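Local coordinates for protein GH62 hydrolase (Scytalidium thermophilum, PDB 4PVA) that probably removes alpha-L-arabinofuranosyl side groups from arabinoxylan, as a GH62 glycoside hydrolase of a thermophilic, lignocellulose-degrading fungus, at residues Gly44-Thr49 and Leu333-Gly338; Val72-Thr77 and Ala85-Leu90; Lys291-Gly296 and Phe317-Val322. All blocks are in the same frame, centred on the assembly; numbering follows the deposited sequence. Where two conformers were deposited one is given.

Interaction 1 of 3, residues Gly44-Thr49 and Leu333-Gly338. With PO4 (phosphate ion), chain F.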
loop_
_atom_site.group_PDB
_atom_site.type_symbol
_atom_site.label_atom_id
_atom_site.label_comp_id
_atom_site.label_asym_id
_atom_site.label_seq_id
_atom_site.Cartn_x
_atom_site.Cartn_y
_atom_site.Cartn_z
ATOM N N GLY A 44 -12.584 11.653 3.517
ATOM C CA GLY A 44 -12.228 10.247 3.451
ATOM C C GLY A 44 -10.976 9.943 4.239
ATOM O O GLY A 44 -10.041 10.743 4.267
ATOM N N ILE A 45 -10.958 8.756 4.849
ATOM C CA ILE A 45 -9.727 8.164 5.371
ATOM C C ILE A 45 -9.377 7.018 4.453
ATOM O O ILE A 45 -10.193 6.152 4.167
ATOM C CB ILE A 45 -9.876 7.686 6.835
ATOM C CG1 ILE A 45 -10.333 8.858 7.738
ATOM C CG2 ILE A 45 -8.562 7.156 7.361
ATOM C CD1 ILE A 45 -9.312 9.942 7.892
ATOM N N LYS A 46 -8.120 7.050 3.990
ATOM C CA LYS A 46 -7.714 6.317 2.816
ATOM C C LYS A 46 -6.384 5.599 2.972
ATOM O O LYS A 46 -5.558 5.939 3.811
ATOM C CB LYS A 46 -7.587 7.255 1.623
ATOM C CG LYS A 46 -8.894 7.902 1.220
ATOM C CD LYS A 46 -8.782 8.710 -0.057
ATOM C CE LYS A 46 -8.701 7.841 -1.289
ATOM N NZ LYS A 46 -8.609 8.671 -2.501
ATOM N N ASP A 47 -6.191 4.601 2.120
ATOM C CA ASP A 47 -4.890 4.027 1.792
ATOM C C ASP A 47 -4.025 3.731 3.009
ATOM O O ASP A 47 -2.988 4.350 3.228
ATOM C CB ASP A 47 -4.185 4.820 0.692
ATOM C CG ASP A 47 -3.888 6.232 1.016
ATOM O OD1 ASP A 47 -3.250 6.495 2.074
ATOM O OD2 ASP A 47 -4.224 7.129 0.169
ATOM N N PRO A 48 -4.420 2.725 3.804
ATOM C CA PRO A 48 -3.687 2.445 5.043
ATOM C C PRO A 48 -2.436 1.606 4.832
ATOM O O PRO A 48 -2.369 0.767 3.925
ATOM C CB PRO A 48 -4.718 1.656 5.852
ATOM C CG PRO A 48 -5.476 0.912 4.809
ATOM C CD PRO A 48 -5.606 1.871 3.664
ATOM N N THR A 49 -1.464 1.801 5.702
ATOM C CA THR A 49 -0.337 0.878 5.885
ATOM C C THR A 49 -0.298 0.581 7.380
ATOM O O THR A 49 -0.617 1.468 8.184
ATOM C CB THR A 49 0.993 1.478 5.365
ATOM O OG1 THR A 49 2.038 0.534 5.584
ATOM C CG2 THR A 49 1.353 2.779 6.068
ATOM N N LEU A 333 -14.975 11.854 -1.725
ATOM C CA LEU A 333 -15.641 10.580 -1.486
ATOM C C LEU A 333 -15.494 10.155 -0.045
ATOM O O LEU A 333 -14.431 10.302 0.526
ATOM C CB LEU A 333 -15.067 9.499 -2.385
ATOM C CG LEU A 333 -15.572 9.464 -3.817
ATOM C CD1 LEU A 333 -14.708 8.525 -4.659
ATOM C CD2 LEU A 333 -17.036 9.057 -3.899
ATOM N N PRO A 334 -16.563 9.593 0.538
ATOM C CA PRO A 334 -16.526 9.231 1.955
ATOM C C PRO A 334 -15.894 7.833 2.189
ATOM O O PRO A 334 -16.516 6.902 2.689
ATOM C CB PRO A 334 -17.997 9.266 2.347
ATOM C CG PRO A 334 -18.707 8.874 1.107
ATOM C CD PRO A 334 -17.921 9.519 -0.006
ATOM N N TRP A 335 -14.631 7.714 1.850
ATOM C CA TRP A 335 -13.876 6.492 2.118
ATOM C C TRP A 335 -13.741 6.263 3.609
ATOM O O TRP A 335 -13.564 7.210 4.394
ATOM C CB TRP A 335 -12.476 6.532 1.499
ATOM C CG TRP A 335 -12.413 6.636 0.024
ATOM C CD1 TRP A 335 -12.226 7.769 -0.708
ATOM C CD2 TRP A 335 -12.490 5.555 -0.937
ATOM N NE1 TRP A 335 -12.204 7.471 -2.065
ATOM C CE2 TRP A 335 -12.348 6.117 -2.216
ATOM C CE3 TRP A 335 -12.672 4.173 -0.833
ATOM C CZ2 TRP A 335 -12.355 5.347 -3.383
ATOM C CZ3 TRP A 335 -12.692 3.422 -1.986
ATOM C CH2 TRP A 335 -12.541 4.008 -3.238
ATOM N N ARG A 336 -13.842 5.006 4.008
ATOM C CA ARG A 336 -13.590 4.585 5.364
ATOM C C ARG A 336 -12.631 3.392 5.315
ATOM O O ARG A 336 -12.570 2.699 4.302
ATOM C CB ARG A 336 -14.902 4.124 6.056
ATOM C CG ARG A 336 -16.150 4.988 5.783
ATOM C CD ARG A 336 -15.965 6.232 6.500
ATOM N NE ARG A 336 -17.074 7.174 6.346
ATOM C CZ ARG A 336 -16.926 8.386 5.838
ATOM N NH1 ARG A 336 -15.764 8.782 5.340
ATOM N NH2 ARG A 336 -17.971 9.235 5.882
ATOM N N LEU A 337 -11.893 3.124 6.380
ATOM C CA LEU A 337 -11.068 1.912 6.457
ATOM C C LEU A 337 -11.852 0.731 6.988
ATOM O O LEU A 337 -12.639 0.879 7.925
ATOM C CB LEU A 337 -9.849 2.095 7.348
ATOM C CG LEU A 337 -8.989 3.323 7.059
ATOM C CD1 LEU A 337 -7.795 3.345 7.988
ATOM C CD2 LEU A 337 -8.537 3.361 5.600
ATOM N N GLY A 338 -11.625 -0.420 6.382
ATOM C CA GLY A 338 -12.171 -1.667 6.884
ATOM C C GLY A 338 -11.110 -2.737 6.845
ATOM O O GLY A 338 -9.994 -2.507 6.406
HETATM P P PO4 F . -7.094 6.057 -4.683
HETATM O O1 PO4 F . -7.847 4.780 -5.125
HETATM O O2 PO4 F . -6.025 6.375 -5.752
HETATM O O3 PO4 F . -8.100 7.184 -4.703
HETATM O O4 PO4 F . -6.498 5.834 -3.375
HETATM O O HOH W 1 -11.099 10.137 -2.657
#
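K46 stretches across the indole of W335 at a seam between two blades of the five-bladed beta-propeller of family GH62. Strand 44-53 edges one antiparallel blade, while 336-341 lies in a different sheet, and the short segments run at 43° to each other. The lysine chain bends at chi3 (75°) and so carries CE over one face of the five-membered ring, 3.8 Å from its centroid, as a CH-pi contact. A lysine suits this place because its methylenes cover the aromatic face while NZ goes on to polar partners: phosphate O3 at 2.7 Å, the hydroxyl of Y69, and a water that W335 NE1 also reaches through a weak bond. On the backbone of the same tryptophan, W335 O is gripped twice. I45 N donates to it at 3.1 Å and R336 NH1 at 2.9 Å, one from each face of the carbonyl plane; NH1 also bonds A43 O, which helps fix the guanidinium. Further along, L337 fills the apolar part of the seam. Its CG meets I45 CG2 at 3.9 Å, and its CD2 lies 3.8 Å from P48 CD, the branched I45 and L337 and the cyclic P48 giving compact apolar surfaces. At the other end the backbones leave little room for a side chain: a CB on G44 would lie only 2.8 Å from L333 O.

Interaction 2 of 3, residues Val72-Thr77 and Ala85-Leu90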
loop_
_atom_site.group_PDB
_atom_site.type_symbol
_atom_site.label_atom_id
_atom_site.label_comp_id
_atom_site.label_asym_id
_atom_site.label_seq_id
_atom_site.Cartn_x
_atom_site.Cartn_y
_atom_site.Cartn_z
ATOM N N VAL A 72 -2.137 10.787 8.491
ATOM C CA VAL A 72 -2.361 10.611 9.926
ATOM C C VAL A 72 -1.700 9.344 10.402
ATOM O O VAL A 72 -1.570 8.381 9.629
ATOM C CB VAL A 72 -3.851 10.525 10.322
ATOM C CG1 VAL A 72 -4.509 11.877 10.209
ATOM C CG2 VAL A 72 -4.627 9.446 9.565
ATOM N N TYR A 73 -1.303 9.333 11.664
ATOM C CA TYR A 73 -0.894 8.150 12.369
ATOM C C TYR A 73 -1.873 7.901 13.528
ATOM O O TYR A 73 -2.264 8.850 14.220
ATOM C CB TYR A 73 0.527 8.318 12.911
ATOM C CG TYR A 73 0.890 7.308 13.962
ATOM C CD1 TYR A 73 1.257 6.017 13.616
ATOM C CD2 TYR A 73 0.821 7.640 15.310
ATOM C CE1 TYR A 73 1.574 5.075 14.572
ATOM C CE2 TYR A 73 1.118 6.704 16.287
ATOM C CZ TYR A 73 1.495 5.430 15.932
ATOM O OH TYR A 73 1.782 4.515 16.936
ATOM N N PHE A 74 -2.182 6.644 13.787
ATOM C CA PHE A 74 -2.907 6.274 14.984
ATOM C C PHE A 74 -2.585 4.828 15.358
ATOM O O PHE A 74 -2.111 4.048 14.535
ATOM C CB PHE A 74 -4.409 6.508 14.816
ATOM C CG PHE A 74 -5.047 5.782 13.665
ATOM C CD1 PHE A 74 -4.936 6.258 12.360
ATOM C CD2 PHE A 74 -5.785 4.636 13.882
ATOM C CE1 PHE A 74 -5.561 5.595 11.319
ATOM C CE2 PHE A 74 -6.397 3.964 12.824
ATOM C CZ PHE A 74 -6.281 4.454 11.545
ATOM N N ASN A 75 -2.889 4.463 16.610
ATOM C CA ASN A 75 -2.701 3.115 17.061
ATOM C C ASN A 75 -3.891 2.670 17.897
ATOM O O ASN A 75 -4.689 3.500 18.343
ATOM C CB ASN A 75 -1.360 2.925 17.786
ATOM C CG ASN A 75 -1.245 3.772 19.047
ATOM O OD1 ASN A 75 -2.055 3.650 19.975
ATOM N ND2 ASN A 75 -0.248 4.605 19.100
ATOM N N PHE A 76 -4.007 1.364 18.052
ATOM C CA PHE A 76 -5.104 0.758 18.807
ATOM C C PHE A 76 -4.722 -0.683 19.088
ATOM O O PHE A 76 -3.803 -1.231 18.478
ATOM C CB PHE A 76 -6.430 0.863 18.025
ATOM C CG PHE A 76 -6.394 0.211 16.645
ATOM C CD1 PHE A 76 -6.669 -1.141 16.489
ATOM C CD2 PHE A 76 -6.083 0.946 15.514
ATOM C CE1 PHE A 76 -6.632 -1.747 15.237
ATOM C CE2 PHE A 76 -6.060 0.328 14.263
ATOM C CZ PHE A 76 -6.319 -1.005 14.137
ATOM N N THR A 77 -5.456 -1.327 19.988
ATOM C CA THR A 77 -5.281 -2.733 20.263
ATOM C C THR A 77 -6.452 -3.602 19.835
ATOM O O THR A 77 -6.292 -4.801 19.756
ATOM C CB THR A 77 -5.046 -2.981 21.777
ATOM O OG1 THR A 77 -6.160 -2.486 22.543
ATOM C CG2 THR A 77 -3.799 -2.276 22.224
ATOM N N ALA A 85 -9.597 5.822 18.259
ATOM C CA ALA A 85 -8.184 6.153 18.397
ATOM C C ALA A 85 -7.976 7.614 18.012
ATOM O O ALA A 85 -8.467 8.051 16.969
ATOM C CB ALA A 85 -7.349 5.249 17.501
ATOM N N PRO A 86 -7.256 8.382 18.839
ATOM C CA PRO A 86 -6.926 9.750 18.422
ATOM C C PRO A 86 -6.019 9.750 17.203
ATOM O O PRO A 86 -5.135 8.899 17.109
ATOM C CB PRO A 86 -6.158 10.327 19.624
ATOM C CG PRO A 86 -5.722 9.115 20.402
ATOM C CD PRO A 86 -6.706 8.039 20.162
ATOM N N PHE A 87 -6.217 10.703 16.307
ATOM C CA PHE A 87 -5.331 10.844 15.171
ATOM C C PHE A 87 -4.193 11.786 15.521
ATOM O O PHE A 87 -4.420 12.843 16.132
ATOM C CB PHE A 87 -6.061 11.446 13.968
ATOM C CG PHE A 87 -7.018 10.520 13.265
ATOM C CD1 PHE A 87 -7.109 9.150 13.542
ATOM C CD2 PHE A 87 -7.825 11.040 12.269
ATOM C CE1 PHE A 87 -7.997 8.333 12.842
ATOM C CE2 PHE A 87 -8.725 10.236 11.583
ATOM C CZ PHE A 87 -8.805 8.887 11.864
ATOM N N TYR A 88 -2.976 11.407 15.175
ATOM C CA TYR A 88 -1.897 12.375 15.081
ATOM C C TYR A 88 -1.810 12.839 13.640
ATOM O O TYR A 88 -1.437 12.055 12.748
ATOM C CB TYR A 88 -0.564 11.810 15.553
ATOM C CG TYR A 88 0.509 12.876 15.621
ATOM C CD1 TYR A 88 1.208 13.273 14.489
ATOM C CD2 TYR A 88 0.784 13.537 16.831
ATOM C CE1 TYR A 88 2.170 14.262 14.555
ATOM C CE2 TYR A 88 1.743 14.529 16.889
ATOM C CZ TYR A 88 2.423 14.894 15.756
ATOM O OH TYR A 88 3.385 15.883 15.789
ATOM N N TYR A 89 -2.159 14.089 13.364
ATOM C CA TYR A 89 -2.064 14.673 12.037
ATOM C C TYR A 89 -0.607 14.995 11.748
ATOM O O TYR A 89 0.024 15.827 12.411
ATOM C CB TYR A 89 -2.963 15.887 11.940
ATOM C CG TYR A 89 -4.435 15.547 11.994
ATOM C CD1 TYR A 89 -5.099 15.114 10.865
ATOM C CD2 TYR A 89 -5.167 15.664 13.161
ATOM C CE1 TYR A 89 -6.430 14.818 10.879
ATOM C CE2 TYR A 89 -6.518 15.373 13.191
ATOM C CZ TYR A 89 -7.150 14.957 12.034
ATOM O OH TYR A 89 -8.483 14.659 12.048
ATOM N N LEU A 90 -0.044 14.295 10.765
ATOM C CA LEU A 90 1.386 14.305 10.575
ATOM C C LEU A 90 1.948 15.629 10.045
ATOM O O LEU A 90 3.152 15.832 10.092
ATOM C CB LEU A 90 1.775 13.138 9.666
ATOM C CG LEU A 90 1.704 11.798 10.408
ATOM C CD1 LEU A 90 1.684 10.630 9.441
ATOM C CD2 LEU A 90 2.878 11.595 11.331
HETATM O O HOH W 2 -3.680 6.902 18.191
#
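Y88 N donates to Y73 O at 2.8 Å, and Y73 N returns a bond to Y88 O at 2.9 Å, making these tyrosines a hydrogen-bonded antiparallel pair. Next to them V72 faces Y89 as a non-hydrogen-bonded pair, and V72 CG1 presses against Y89 CD1 at 3.4 Å, meeting that ring obliquely. The beta-branched valine is at home in the extended strand, where its other methyl, CG2, lies over a face of the F87 ring. Strands 68-76 and 88-89 form a beta hairpin, the second of them at the outer edge of a four-stranded propeller blade. F74 has CG between its backbone N and carbonyl carbon (chi1 58°), which sets its ring beside that of F87; flat and apolar, the two pack side by side, pointing the same way. F87 CE1 comes over one face of F74, 3.7 Å from CD1, in an oblique pair with planes inclined at 39°. K36 adds a cation-pi contact to F87 and R40 one to Y89, whose hydroxyl bonds D38. On the face that carries Y73 and Y88, a tyrosine gives the strand a polar end: the Y73 hydroxyl is held by N75 ND2, in the plane of the amide, and by H58. Where the strands diverge, a water joins N75 N to P86 O, and A85, small enough to sit against the backbone, places CB 3.3 Å from N75 O.

Interaction 3 of 3, residues Lys291-Gly296 and Phe317-Val322; sequences KSISHG and FLYQGV. With PO4 (phosphate ion), chain F.
A phosphate ion, probably from the crystallisation liquor, occupies a polar pocket to which this contact supplies H295 and Q320. H295 ND1 donates to phosphate O4 at 2.8 Å, almost straight at 174° and within the plane of the ring. Q320 NE2 reaches the same oxygen at 3.1 Å and also gives a hydrogen bond to S294 OG, 3.0 Å away and tilted from the amide plane. The serine hydroxyl is bonded to E243 as well, and Q320 OE1 accepts from the backbone N of D47, so the amide is held at both its oxygen and its nitrogen. A chi1 of 69° tucks CG over the strand's own backbone, and the otherwise extended glutamine runs past S294 to lay CD against H295 CB. Were Q320 replaced by an alanine, D47 N would probably lose its acceptor, and S294 OG and phosphate O4 one donor each. The backbones of S294 and Q320 form an antiparallel hydrogen-bonded pair, with Q320 N donating to S294 O at 2.9 Å. Beyond it the chain turns a corner at H295, and G296 passes so close to strand 316-321 that a CB there would collide with F317 CE2; as it is, F317 CZ rests 3.4 Å from G296 C. I293, beta-branched and apolar, extends CD1 over one face of Y319, 4.1 Å from the ring centroid, a CH-pi contact, while the tyrosine hydroxyl bonds S28. A water links K291 N with V322 O. Strand 316-321 is thus joined to the loop leading into 296-298, the outermost strand of its sheet, and the gathered polar side chains are consistent with the substrate-binding site of a five-bladed GH62 beta-propeller.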
loop_
_atom_site.group_PDB
_atom_site.type_symbol
_atom_site.label_atom_id
_atom_site.label_comp_id
_atom_site.label_asym_id
_atom_site.label_seq_id
_atom_site.Cartn_x
_atom_site.Cartn_y
_atom_site.Cartn_z
ATOM N N LYS A 291 -18.780 -1.962 -2.211
ATOM C CA LYS A 291 -18.551 -2.951 -3.261
ATOM C C LYS A 291 -17.127 -2.928 -3.803
ATOM O O LYS A 291 -16.766 -3.719 -4.621
ATOM C CB LYS A 291 -19.500 -2.747 -4.435
ATOM C CG LYS A 291 -20.929 -2.980 -3.997
ATOM C CD LYS A 291 -21.935 -2.860 -5.112
ATOM C CE LYS A 291 -23.277 -3.371 -4.645
ATOM N NZ LYS A 291 -24.280 -3.244 -5.731
ATOM N N SER A 292 -16.332 -1.991 -3.294
ATOM C CA SER A 292 -14.938 -1.817 -3.653
ATOM C C SER A 292 -14.047 -2.248 -2.520
ATOM O O SER A 292 -14.267 -1.891 -1.371
ATOM C CB SER A 292 -14.677 -0.357 -3.987
ATOM O OG SER A 292 -15.126 -0.096 -5.315
ATOM N N ILE A 293 -12.993 -2.982 -2.871
ATOM C CA ILE A 293 -11.900 -3.344 -1.971
ATOM C C ILE A 293 -10.677 -2.625 -2.554
ATOM O O ILE A 293 -10.112 -3.087 -3.558
ATOM C CB ILE A 293 -11.667 -4.856 -1.915
ATOM C CG1 ILE A 293 -12.987 -5.613 -1.615
ATOM C CG2 ILE A 293 -10.571 -5.161 -0.912
ATOM C CD1 ILE A 293 -13.601 -5.359 -0.243
ATOM N N SER A 294 -10.291 -1.493 -1.967
ATOM C CA SER A 294 -9.355 -0.570 -2.613
ATOM C C SER A 294 -8.137 -0.236 -1.762
ATOM O O SER A 294 -8.229 -0.153 -0.545
ATOM C CB SER A 294 -10.119 0.686 -3.007
ATOM O OG SER A 294 -9.306 1.694 -3.567
ATOM N N HIS A 295 -7.008 -0.027 -2.432
ATOM C CA HIS A 295 -5.807 0.571 -1.884
ATOM C C HIS A 295 -5.457 0.057 -0.517
ATOM O O HIS A 295 -5.115 0.820 0.384
ATOM C CB HIS A 295 -5.895 2.112 -1.880
ATOM C CG HIS A 295 -4.577 2.786 -2.114
ATOM N ND1 HIS A 295 -4.473 4.053 -2.651
ATOM C CD2 HIS A 295 -3.315 2.372 -1.892
ATOM C CE1 HIS A 295 -3.191 4.377 -2.752
ATOM N NE2 HIS A 295 -2.471 3.367 -2.312
ATOM N N GLY A 296 -5.401 -1.246 -0.363
ATOM C CA GLY A 296 -5.201 -1.873 0.930
ATOM C C GLY A 296 -3.782 -2.376 1.139
ATOM O O GLY A 296 -2.943 -2.408 0.221
ATOM N N PHE A 317 -5.994 -7.719 5.897
ATOM C CA PHE A 317 -5.754 -6.714 4.853
ATOM C C PHE A 317 -6.668 -5.540 5.203
ATOM O O PHE A 317 -7.906 -5.632 5.161
ATOM C CB PHE A 317 -6.033 -7.341 3.485
ATOM C CG PHE A 317 -5.739 -6.480 2.281
ATOM C CD1 PHE A 317 -4.457 -6.415 1.756
ATOM C CD2 PHE A 317 -6.761 -5.891 1.530
ATOM C CE1 PHE A 317 -4.184 -5.765 0.582
ATOM C CE2 PHE A 317 -6.493 -5.233 0.330
ATOM C CZ PHE A 317 -5.189 -5.149 -0.127
ATOM N N LEU A 318 -6.062 -4.421 5.576
ATOM C CA LEU A 318 -6.774 -3.205 5.874
ATOM C C LEU A 318 -6.948 -2.464 4.542
ATOM O O LEU A 318 -5.986 -2.352 3.772
ATOM C CB LEU A 318 -5.923 -2.426 6.870
ATOM C CG LEU A 318 -6.551 -1.352 7.720
ATOM C CD1 LEU A 318 -7.640 -1.896 8.610
ATOM C CD2 LEU A 318 -5.481 -0.697 8.569
ATOM N N TYR A 319 -8.130 -1.982 4.246
ATOM C CA TYR A 319 -8.452 -1.415 2.948
ATOM C C TYR A 319 -9.376 -0.225 3.059
ATOM O O TYR A 319 -9.946 0.046 4.130
ATOM C CB TYR A 319 -9.048 -2.496 2.016
ATOM C CG TYR A 319 -10.481 -2.912 2.405
ATOM C CD1 TYR A 319 -10.731 -3.858 3.385
ATOM C CD2 TYR A 319 -11.542 -2.333 1.772
ATOM C CE1 TYR A 319 -12.025 -4.186 3.716
ATOM C CE2 TYR A 319 -12.853 -2.642 2.082
ATOM C CZ TYR A 319 -13.086 -3.588 3.070
ATOM O OH TYR A 319 -14.416 -3.929 3.302
ATOM N N GLN A 320 -9.507 0.547 1.976
ATOM C CA GLN A 320 -10.474 1.626 1.904
ATOM C C GLN A 320 -11.700 1.158 1.117
ATOM O O GLN A 320 -11.598 0.543 0.071
ATOM C CB GLN A 320 -9.879 2.901 1.325
ATOM C CG GLN A 320 -9.522 2.827 -0.169
ATOM C CD GLN A 320 -8.708 3.985 -0.701
ATOM O OE1 GLN A 320 -8.015 4.658 0.044
ATOM N NE2 GLN A 320 -8.789 4.218 -1.995
ATOM N N GLY A 321 -12.877 1.456 1.682
ATOM C CA GLY A 321 -14.157 1.167 1.036
ATOM C C GLY A 321 -15.028 2.394 1.079
ATOM O O GLY A 321 -14.732 3.377 1.775
ATOM N N VAL A 322 -16.085 2.366 0.300
ATOM C CA VAL A 322 -16.948 3.533 0.189
ATOM C C VAL A 322 -18.329 3.073 -0.190
ATOM O O VAL A 322 -18.487 2.108 -0.912
ATOM C CB VAL A 322 -16.357 4.520 -0.862
ATOM C CG1 VAL A 322 -16.351 3.951 -2.252
ATOM C CG2 VAL A 322 -17.082 5.849 -0.848
HETATM P P PO4 F . -7.094 6.057 -4.683
HETATM O O1 PO4 F . -7.847 4.780 -5.125
HETATM O O2 PO4 F . -6.025 6.375 -5.752
HETATM O O3 PO4 F . -8.100 7.184 -4.703
HETATM O O4 PO4 F . -6.498 5.834 -3.375
HETATM O O HOH W 3 -18.187 0.635 -3.187
#

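How the interactions relate
Interactions 1 and 3 lie side by side, their centres 7 Å apart, and share the bound phosphate: K46 comes from the first, H295 and Q320 from the second, and R251 and Y330 also bond the anion. This pocket probably marks part of the sugar-binding site, in which interaction 2 takes no part. Neighbouring strands 336-341 and 316-321 are joined by a probable hydrogen bond from G338 N to Y319 O at 2.8 Å, and Q320 OE1 lies 2.8 Å from D47 N across the blade seam. Interaction 2, in the same blade as K46, touches interaction 1 through F87 CE2 and I45 CD1 at 3.7 Å; its nearest atoms stay about 6 Å from interaction 3.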